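Lysyl oxidase (Pichia pastoris, PDB 1W7C) probably oxidises primary amines, lysyl side chains among them, to aldehydes, using a topaquinone cofactor and a copper ion. Local coordinates at residues A[28-40]-A[100-113]. Numbering follows the deposited sequence.
Sequences EVQEVLDLLHSTY and LKVGPLPVSDETTI
The Tyr40 ring, just past the end of helix 26-39, meets Leu100 CD1 and Ile113 CD1 obliquely. Thr39 CG2 sits 3.7 Å above the Tyr40 ring plane, over its centre, while Leu36 CD2 lies at the ring edge, in plane; Phe89 adds an edge-to-face partner. These residues belong to the N2 domain of a copper amine oxidase, away from the copper and calcium sites, and illustrate how a helix laid across an antiparallel sheet is held by interlocking branched side chains. Strand 100-103 runs at 116° to helix 28-39, with 9.7 Å between their axes. The Tyr40 hydroxyl continues the contact, OH reaching Ile113 CG2 at 3.5 Å.

Leu35 has CG anti to the backbone N (chi1 -175°), which carries CG and the CD2 branch to the sheet: CG meets Ile113 CD1 tip to tip, and CD2 slides past Val102 CG1 and Thr111 CG2. Val32 divides its methyls, CG1 going to Val102 CG2 and CG2 to both Leu105 methyls; beyond them Val32 also touches Ala83 and Thr85 of strand 82-89.

At the more open margin the grip turns polar. Val107 N donates nearly straight (168°) to Glu31 OE1 at 3.0 Å, arriving from above the carboxylate plane. A lysine in place of Glu31 would probably leave the Val107 N-H without its carboxylate acceptor. The two side chains slide past each other in opposite directions, bringing Glu31 CB within 3.7 Å of Val107 CG2.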
ATOM      1  N   GLU A  28      21.141 -32.747  17.665  1.00 20.39           N
ATOM      2  CA  GLU A  28      20.015 -32.797  18.574  1.00 19.76           C
ATOM      3  C   GLU A  28      18.888 -33.640  17.984  1.00 21.26           C
ATOM      4  O   GLU A  28      18.314 -34.488  18.666  1.00 21.59           O
ATOM      5  CB  GLU A  28      19.469 -31.390  18.873  1.00 20.98           C
ATOM      6  CG  GLU A  28      20.389 -30.525  19.690  1.00 19.70           C
ATOM      7  CD  GLU A  28      19.883 -29.105  19.908  1.00 21.29           C
ATOM      8  OE1 GLU A  28      19.663 -28.377  18.922  1.00 22.59           O
ATOM      9  OE2 GLU A  28      19.728 -28.725  21.086  1.00 23.74           O
ATOM     10  N   VAL A  29      18.603 -33.441  16.707  1.00 20.16           N
ATOM     11  CA  VAL A  29      17.613 -34.260  16.031  1.00 20.51           C
ATOM     12  C   VAL A  29      18.028 -35.743  16.117  1.00 21.39           C
ATOM     13  O   VAL A  29      17.207 -36.608  16.394  1.00 21.44           O
ATOM     14  CB  VAL A  29      17.432 -33.825  14.560  1.00 20.18           C
ATOM     15  CG1 VAL A  29      16.495 -34.783  13.828  1.00 21.95           C
ATOM     16  CG2 VAL A  29      16.884 -32.410  14.510  1.00 22.37           C
ATOM     17  N   GLN A  30      19.300 -36.029  15.869  1.00 21.55           N
ATOM     18  CA  GLN A  30      19.775 -37.407  15.885  1.00 23.81           C
ATOM     19  C   GLN A  30      19.608 -38.056  17.248  1.00 21.52           C
ATOM     20  O   GLN A  30      19.138 -39.191  17.339  1.00 24.15           O
ATOM     21  CB  GLN A  30      21.242 -37.465  15.486  1.00 26.92           C
ATOM     22  CG  GLN A  30      21.760 -38.879  15.272  1.00 28.86           C
ATOM     23  CD  GLN A  30      21.127 -39.571  14.090  1.00 32.09           C
ATOM     24  OE1 GLN A  30      21.367 -39.188  12.959  1.00 37.47           O
ATOM     25  NE2 GLN A  30      20.335 -40.621  14.351  1.00 31.62           N
ATOM     26  N   GLU A  31      19.941 -37.326  18.303  1.00 25.21           N
ATOM     27  CA  GLU A  31      19.784 -37.823  19.678  1.00 25.21           C
ATOM     28  C   GLU A  31      18.318 -38.149  19.976  1.00 23.97           C
ATOM     29  O   GLU A  31      18.002 -39.175  20.608  1.00 23.19           O
ATOM     30  CB  GLU A  31      20.287 -36.777  20.683  1.00 29.26           C
ATOM     31  CG  GLU A  31      21.787 -36.740  20.841  1.00 36.26           C
ATOM     32  CD  GLU A  31      22.216 -36.152  22.175  1.00 37.80           C
ATOM     33  OE1 GLU A  31      21.610 -35.157  22.618  1.00 39.97           O
ATOM     34  OE2 GLU A  31      23.144 -36.703  22.787  1.00 55.49           O
ATOM     35  N   VAL A  32      17.416 -37.282  19.533  1.00 21.57           N
ATOM     36  CA  VAL A  32      16.003 -37.497  19.790  1.00 21.60           C
ATOM     37  C   VAL A  32      15.499 -38.711  19.000  1.00 24.54           C
ATOM     38  O   VAL A  32      14.779 -39.561  19.528  1.00 22.20           O
ATOM     39  CB  VAL A  32      15.170 -36.231  19.473  1.00 21.55           C
ATOM     40  CG1 VAL A  32      13.690 -36.509  19.556  1.00 20.20           C
ATOM     41  CG2 VAL A  32      15.546 -35.105  20.409  1.00 22.04           C
ATOM     42  N   LEU A  33      15.872 -38.795  17.730  1.00 22.05           N
ATOM     43  CA  LEU A  33      15.407 -39.904  16.897  1.00 26.32           C
ATOM     44  C   LEU A  33      15.923 -41.227  17.468  1.00 23.31           C
ATOM     45  O   LEU A  33      15.209 -42.229  17.520  1.00 24.40           O
ATOM     46  CB  LEU A  33      15.877 -39.688  15.449  1.00 27.21           C
ATOM     47  CG  LEU A  33      15.365 -40.629  14.363  1.00 26.87           C
ATOM     48  CD1 LEU A  33      13.888 -40.591  14.229  1.00 28.07           C
ATOM     49  CD2 LEU A  33      16.001 -40.258  13.050  1.00 32.40           C
ATOM     50  N   ASP A  34      17.170 -41.217  17.924  1.00 25.17           N
ATOM     51  CA  ASP A  34      17.794 -42.406  18.516  1.00 24.14           C
ATOM     52  C   ASP A  34      17.015 -42.841  19.763  1.00 24.28           C
ATOM     53  O   ASP A  34      16.769 -44.037  19.977  1.00 26.10           O
ATOM     54  CB  ASP A  34      19.263 -42.146  18.880  1.00 29.15           C
ATOM     55  CG  ASP A  34      20.196 -42.079  17.668  1.00 30.39           C
ATOM     56  OD1 ASP A  34      19.821 -42.429  16.515  1.00 31.82           O
ATOM     57  OD2 ASP A  34      21.372 -41.685  17.802  1.00 36.58           O
ATOM     58  N   LEU A  35      16.618 -41.872  20.585  1.00 24.58           N
ATOM     59  CA  LEU A  35      15.893 -42.180  21.828  1.00 24.97           C
ATOM     60  C   LEU A  35      14.499 -42.701  21.529  1.00 23.48           C
ATOM     61  O   LEU A  35      14.025 -43.621  22.194  1.00 25.83           O
ATOM     62  CB  LEU A  35      15.835 -40.963  22.745  1.00 26.69           C
ATOM     63  CG  LEU A  35      15.220 -41.178  24.133  1.00 27.81           C
ATOM     64  CD1 LEU A  35      15.945 -42.270  24.893  1.00 29.96           C
ATOM     65  CD2 LEU A  35      15.216 -39.867  24.915  1.00 28.08           C
ATOM     66  N   LEU A  36      13.857 -42.147  20.511  1.00 23.05           N
ATOM     67  CA  LEU A  36      12.556 -42.641  20.093  1.00 22.36           C
ATOM     68  C   LEU A  36      12.695 -44.096  19.623  1.00 22.32           C
ATOM     69  O   LEU A  36      11.862 -44.932  19.982  1.00 24.50           O
ATOM     70  CB  LEU A  36      11.946 -41.750  19.003  1.00 22.40           C
ATOM     71  CG  LEU A  36      11.494 -40.376  19.471  1.00 22.02           C
ATOM     72  CD1 LEU A  36      11.114 -39.555  18.280  1.00 24.10           C
ATOM     73  CD2 LEU A  36      10.301 -40.452  20.418  1.00 26.71           C
ATOM     74  N   HIS A  37      13.751 -44.387  18.866  1.00 23.22           N
ATOM     75  CA  HIS A  37      13.960 -45.741  18.345  1.00 25.37           C
ATOM     76  C   HIS A  37      14.233 -46.759  19.462  1.00 26.32           C
ATOM     77  O   HIS A  37      13.912 -47.949  19.310  1.00 29.32           O
ATOM     78  CB  HIS A  37      15.103 -45.777  17.320  1.00 23.26           C
ATOM     79  CG  HIS A  37      14.667 -45.583  15.904  1.00 28.74           C
ATOM     80  ND1 HIS A  37      14.257 -46.630  15.105  1.00 29.82           N
ATOM     81  CD2 HIS A  37      14.555 -44.462  15.145  1.00 31.73           C
ATOM     82  CE1 HIS A  37      13.945 -46.169  13.907  1.00 46.43           C
ATOM     83  NE2 HIS A  37      14.127 -44.858  13.902  1.00 31.88           N
ATOM     84  N   SER A  38      14.849 -46.317  20.559  1.00 26.32           N
ATOM     85  CA  SER A  38      15.162 -47.225  21.663  1.00 28.43           C
ATOM     86  C   SER A  38      13.971 -47.376  22.626  1.00 28.98           C
ATOM     87  O   SER A  38      13.883 -48.335  23.365  1.00 33.91           O
ATOM     88  CB  SER A  38      16.446 -46.798  22.387  1.00 34.20           C
ATOM     89  OG  SER A  38      16.263 -45.614  23.121  1.00 38.73           O
ATOM     90  N   THR A  39      13.030 -46.444  22.572  1.00 25.46           N
ATOM     91  CA  THR A  39      11.893 -46.423  23.489  1.00 25.84           C
ATOM     92  C   THR A  39      10.659 -47.141  22.921  1.00 24.93           C
ATOM     93  O   THR A  39       9.912 -47.787  23.657  1.00 28.66           O
ATOM     94  CB  THR A  39      11.549 -44.946  23.805  1.00 26.77           C
ATOM     95  OG1 THR A  39      12.686 -44.317  24.431  1.00 26.66           O
ATOM     96  CG2 THR A  39      10.417 -44.870  24.834  1.00 27.27           C
ATOM     97  N   TYR A  40      10.460 -47.003  21.620  1.00 24.37           N
ATOM     98  CA  TYR A  40       9.312 -47.559  20.908  1.00 25.62           C
ATOM     99  C   TYR A  40       9.815 -48.407  19.745  1.00 25.49           C
ATOM    100  O   TYR A  40      10.973 -48.292  19.337  1.00 26.94           O
ATOM    101  CB  TYR A  40       8.427 -46.425  20.362  1.00 27.68           C
ATOM    102  CG  TYR A  40       8.036 -45.380  21.382  1.00 24.13           C
ATOM    103  CD1 TYR A  40       8.544 -44.093  21.322  1.00 27.44           C
ATOM    104  CD2 TYR A  40       7.164 -45.668  22.386  1.00 23.83           C
ATOM    105  CE1 TYR A  40       8.189 -43.136  22.256  1.00 25.63           C
ATOM    106  CE2 TYR A  40       6.814 -44.720  23.335  1.00 27.32           C
ATOM    107  CZ  TYR A  40       7.316 -43.454  23.247  1.00 24.83           C
ATOM    108  OH  TYR A  40       6.959 -42.509  24.170  1.00 30.56           O
ATOM    109  N   LEU A 100       4.775 -35.604  21.504  1.00 17.15           N
ATOM    110  CA  LEU A 100       5.582 -35.968  22.636  1.00 17.92           C
ATOM    111  C   LEU A 100       6.698 -34.943  22.825  1.00 18.30           C
ATOM    112  O   LEU A 100       7.315 -34.508  21.868  1.00 21.95           O
ATOM    113  CB  LEU A 100       6.210 -37.364  22.425  1.00 18.26           C
ATOM    114  CG  LEU A 100       5.222 -38.513  22.152  1.00 20.03           C
ATOM    115  CD1 LEU A 100       6.027 -39.736  21.738  1.00 23.33           C
ATOM    116  CD2 LEU A 100       4.339 -38.819  23.322  1.00 20.56           C
ATOM    117  N   LYS A 101       6.930 -34.570  24.085  1.00 18.23           N
ATOM    118  CA  LYS A 101       8.047 -33.717  24.479  1.00 18.99           C
ATOM    119  C   LYS A 101       9.227 -34.600  24.829  1.00 18.94           C
ATOM    120  O   LYS A 101       9.083 -35.543  25.623  1.00 22.27           O
ATOM    121  CB  LYS A 101       7.658 -32.860  25.680  1.00 21.91           C
ATOM    122  CG  LYS A 101       8.780 -31.965  26.237  1.00 22.23           C
ATOM    123  CD  LYS A 101       8.234 -31.115  27.385  1.00 38.54           C
ATOM    124  CE  LYS A 101       9.250 -30.858  28.477  0.60 61.01           C
ATOM    125  NZ  LYS A 101       8.815 -29.742  29.379  0.60 33.90           N
ATOM    126  N   VAL A 102      10.370 -34.311  24.218  1.00 20.00           N
ATOM    127  CA  VAL A 102      11.620 -35.026  24.520  1.00 20.31           C
ATOM    128  C   VAL A 102      12.622 -34.014  25.025  1.00 20.98           C
ATOM    129  O   VAL A 102      12.999 -33.095  24.316  1.00 20.62           O
ATOM    130  CB  VAL A 102      12.204 -35.777  23.316  1.00 20.97           C
ATOM    131  CG1 VAL A 102      13.446 -36.549  23.741  1.00 22.17           C
ATOM    132  CG2 VAL A 102      11.158 -36.714  22.689  1.00 20.85           C
ATOM    133  N   GLY A 103      13.026 -34.172  26.271  1.00 21.13           N
ATOM    134  CA  GLY A 103      13.983 -33.269  26.864  1.00 19.21           C
ATOM    135  C   GLY A 103      14.156 -33.477  28.355  1.00 24.22           C
ATOM    136  O   GLY A 103      13.497 -34.326  28.939  1.00 23.43           O
ATOM    137  N   PRO A 104      15.058 -32.729  28.970  1.00 23.91           N
ATOM    138  CA  PRO A 104      15.901 -31.741  28.282  1.00 24.82           C
ATOM    139  C   PRO A 104      17.020 -32.365  27.447  1.00 27.23           C
ATOM    140  O   PRO A 104      17.348 -33.559  27.599  1.00 25.74           O
ATOM    141  CB  PRO A 104      16.491 -30.927  29.436  1.00 30.13           C
ATOM    142  CG  PRO A 104      16.524 -31.887  30.591  1.00 34.72           C
ATOM    143  CD  PRO A 104      15.325 -32.771  30.418  1.00 26.16           C
ATOM    144  N   LEU A 105      17.591 -31.545  26.571  1.00 24.18           N
ATOM    145  CA  LEU A 105      18.671 -31.930  25.695  1.00 23.74           C
ATOM    146  C   LEU A 105      19.924 -31.131  26.104  1.00 23.89           C
ATOM    147  O   LEU A 105      19.803 -30.014  26.631  1.00 31.92           O
ATOM    148  CB  LEU A 105      18.322 -31.614  24.247  1.00 23.43           C
ATOM    149  CG  LEU A 105      17.026 -32.210  23.701  1.00 24.26           C
ATOM    150  CD1 LEU A 105      16.771 -31.766  22.253  1.00 27.53           C
ATOM    151  CD2 LEU A 105      17.077 -33.731  23.800  1.00 25.36           C
ATOM    152  N   PRO A 106      21.123 -31.668  25.869  1.00 25.11           N
ATOM    153  CA  PRO A 106      21.351 -32.985  25.243  1.00 24.87           C
ATOM    154  C   PRO A 106      20.843 -34.147  26.084  1.00 31.35           C
ATOM    155  O   PRO A 106      20.611 -33.987  27.281  1.00 30.79           O
ATOM    156  CB  PRO A 106      22.883 -33.075  25.103  1.00 29.53           C
ATOM    157  CG  PRO A 106      23.447 -31.999  25.924  1.00 40.10           C
ATOM    158  CD  PRO A 106      22.371 -30.982  26.216  1.00 27.79           C
ATOM    159  N   VAL A 107      20.661 -35.297  25.444  1.00 27.84           N
ATOM    160  CA  VAL A 107      20.132 -36.475  26.114  1.00 32.72           C
ATOM    161  C   VAL A 107      21.035 -36.854  27.284  1.00 35.33           C
ATOM    162  O   VAL A 107      22.257 -36.912  27.150  1.00 39.18           O
ATOM    163  CB  VAL A 107      19.953 -37.651  25.137  1.00 37.14           C
ATOM    164  CG1 VAL A 107      19.525 -38.926  25.882  1.00 37.55           C
ATOM    165  CG2 VAL A 107      18.919 -37.293  24.089  1.00 37.80           C
ATOM    166  N   SER A 108      20.411 -37.041  28.441  1.00 33.88           N
ATOM    167  CA  SER A 108      21.093 -37.469  29.659  1.00 39.00           C
ATOM    168  C   SER A 108      20.138 -38.332  30.492  1.00 38.38           C
ATOM    169  O   SER A 108      19.034 -38.630  30.041  1.00 39.85           O
ATOM    170  CB  SER A 108      21.541 -36.246  30.456  1.00 44.56           C
ATOM    171  OG  SER A 108      20.440 -35.582  31.040  1.00 40.25           O
ATOM    172  N   ASP A 109      20.548 -38.739  31.695  1.00 44.50           N
ATOM    173  CA  ASP A 109      19.641 -39.490  32.572  1.00 45.70           C
ATOM    174  C   ASP A 109      18.433 -38.660  33.063  1.00 45.32           C
ATOM    175  O   ASP A 109      17.488 -39.206  33.636  1.00 46.76           O
ATOM    176  CB  ASP A 109      20.395 -40.143  33.760  1.00 66.51           C
ATOM    177  CG  ASP A 109      21.304 -39.174  34.501  1.00 93.14           C
ATOM    178  OD1 ASP A 109      20.937 -37.990  34.663  1.00 75.01           O
ATOM    179  OD2 ASP A 109      22.410 -39.520  34.966  1.00101.41           O
ATOM    180  N   GLU A 110      18.473 -37.349  32.836  1.00 39.50           N
ATOM    181  CA  GLU A 110      17.371 -36.450  33.174  1.00 38.81           C
ATOM    182  C   GLU A 110      16.316 -36.382  32.063  1.00 32.92           C
ATOM    183  O   GLU A 110      15.202 -35.931  32.294  1.00 35.64           O
ATOM    184  CB  GLU A 110      17.900 -35.036  33.438  1.00 45.64           C
ATOM    185  CG  GLU A 110      18.856 -34.921  34.617  1.00 64.81           C
ATOM    186  CD  GLU A 110      18.967 -33.497  35.134  1.00 84.44           C
ATOM    187  OE1 GLU A 110      18.604 -32.555  34.389  1.00 65.19           O
ATOM    188  OE2 GLU A 110      19.414 -33.318  36.286  1.00103.47           O
ATOM    189  N   THR A 111      16.671 -36.846  30.871  1.00 27.62           N
ATOM    190  CA  THR A 111      15.782 -36.733  29.718  1.00 25.19           C
ATOM    191  C   THR A 111      14.619 -37.678  29.823  1.00 24.74           C
ATOM    192  O   THR A 111      14.782 -38.864  30.137  1.00 31.00           O
ATOM    193  CB  THR A 111      16.535 -37.029  28.430  1.00 26.79           C
ATOM    194  OG1 THR A 111      17.636 -36.140  28.324  1.00 25.87           O
ATOM    195  CG2 THR A 111      15.687 -36.750  27.199  1.00 26.74           C
ATOM    196  N   THR A 112      13.442 -37.161  29.508  1.00 23.37           N
ATOM    197  CA  THR A 112      12.235 -37.947  29.461  1.00 25.32           C
ATOM    198  C   THR A 112      11.475 -37.742  28.163  1.00 23.48           C
ATOM    199  O   THR A 112      11.741 -36.818  27.390  1.00 23.46           O
ATOM    200  CB  THR A 112      11.306 -37.588  30.632  1.00 25.53           C
ATOM    201  OG1 THR A 112      10.904 -36.210  30.540  1.00 28.60           O
ATOM    202  CG2 THR A 112      12.036 -37.713  31.993  1.00 35.85           C
ATOM    203  N   ILE A 113      10.527 -38.634  27.951  1.00 21.89           N
ATOM    204  CA  ILE A 113       9.537 -38.509  26.892  1.00 23.36           C
ATOM    205  C   ILE A 113       8.153 -38.496  27.518  1.00 24.63           C
ATOM    206  O   ILE A 113       7.795 -39.429  28.243  1.00 27.69           O
ATOM    207  CB  ILE A 113       9.645 -39.680  25.915  1.00 27.72           C
ATOM    208  CG1 ILE A 113      11.083 -39.809  25.372  1.00 29.46           C
ATOM    209  CG2 ILE A 113       8.613 -39.525  24.807  1.00 27.22           C
ATOM    210  CD1 ILE A 113      11.311 -41.031  24.484  1.00 31.13           C
TER
HETATM  211  O   HOH W   1      23.997 -36.783  25.058  1.00 43.71           O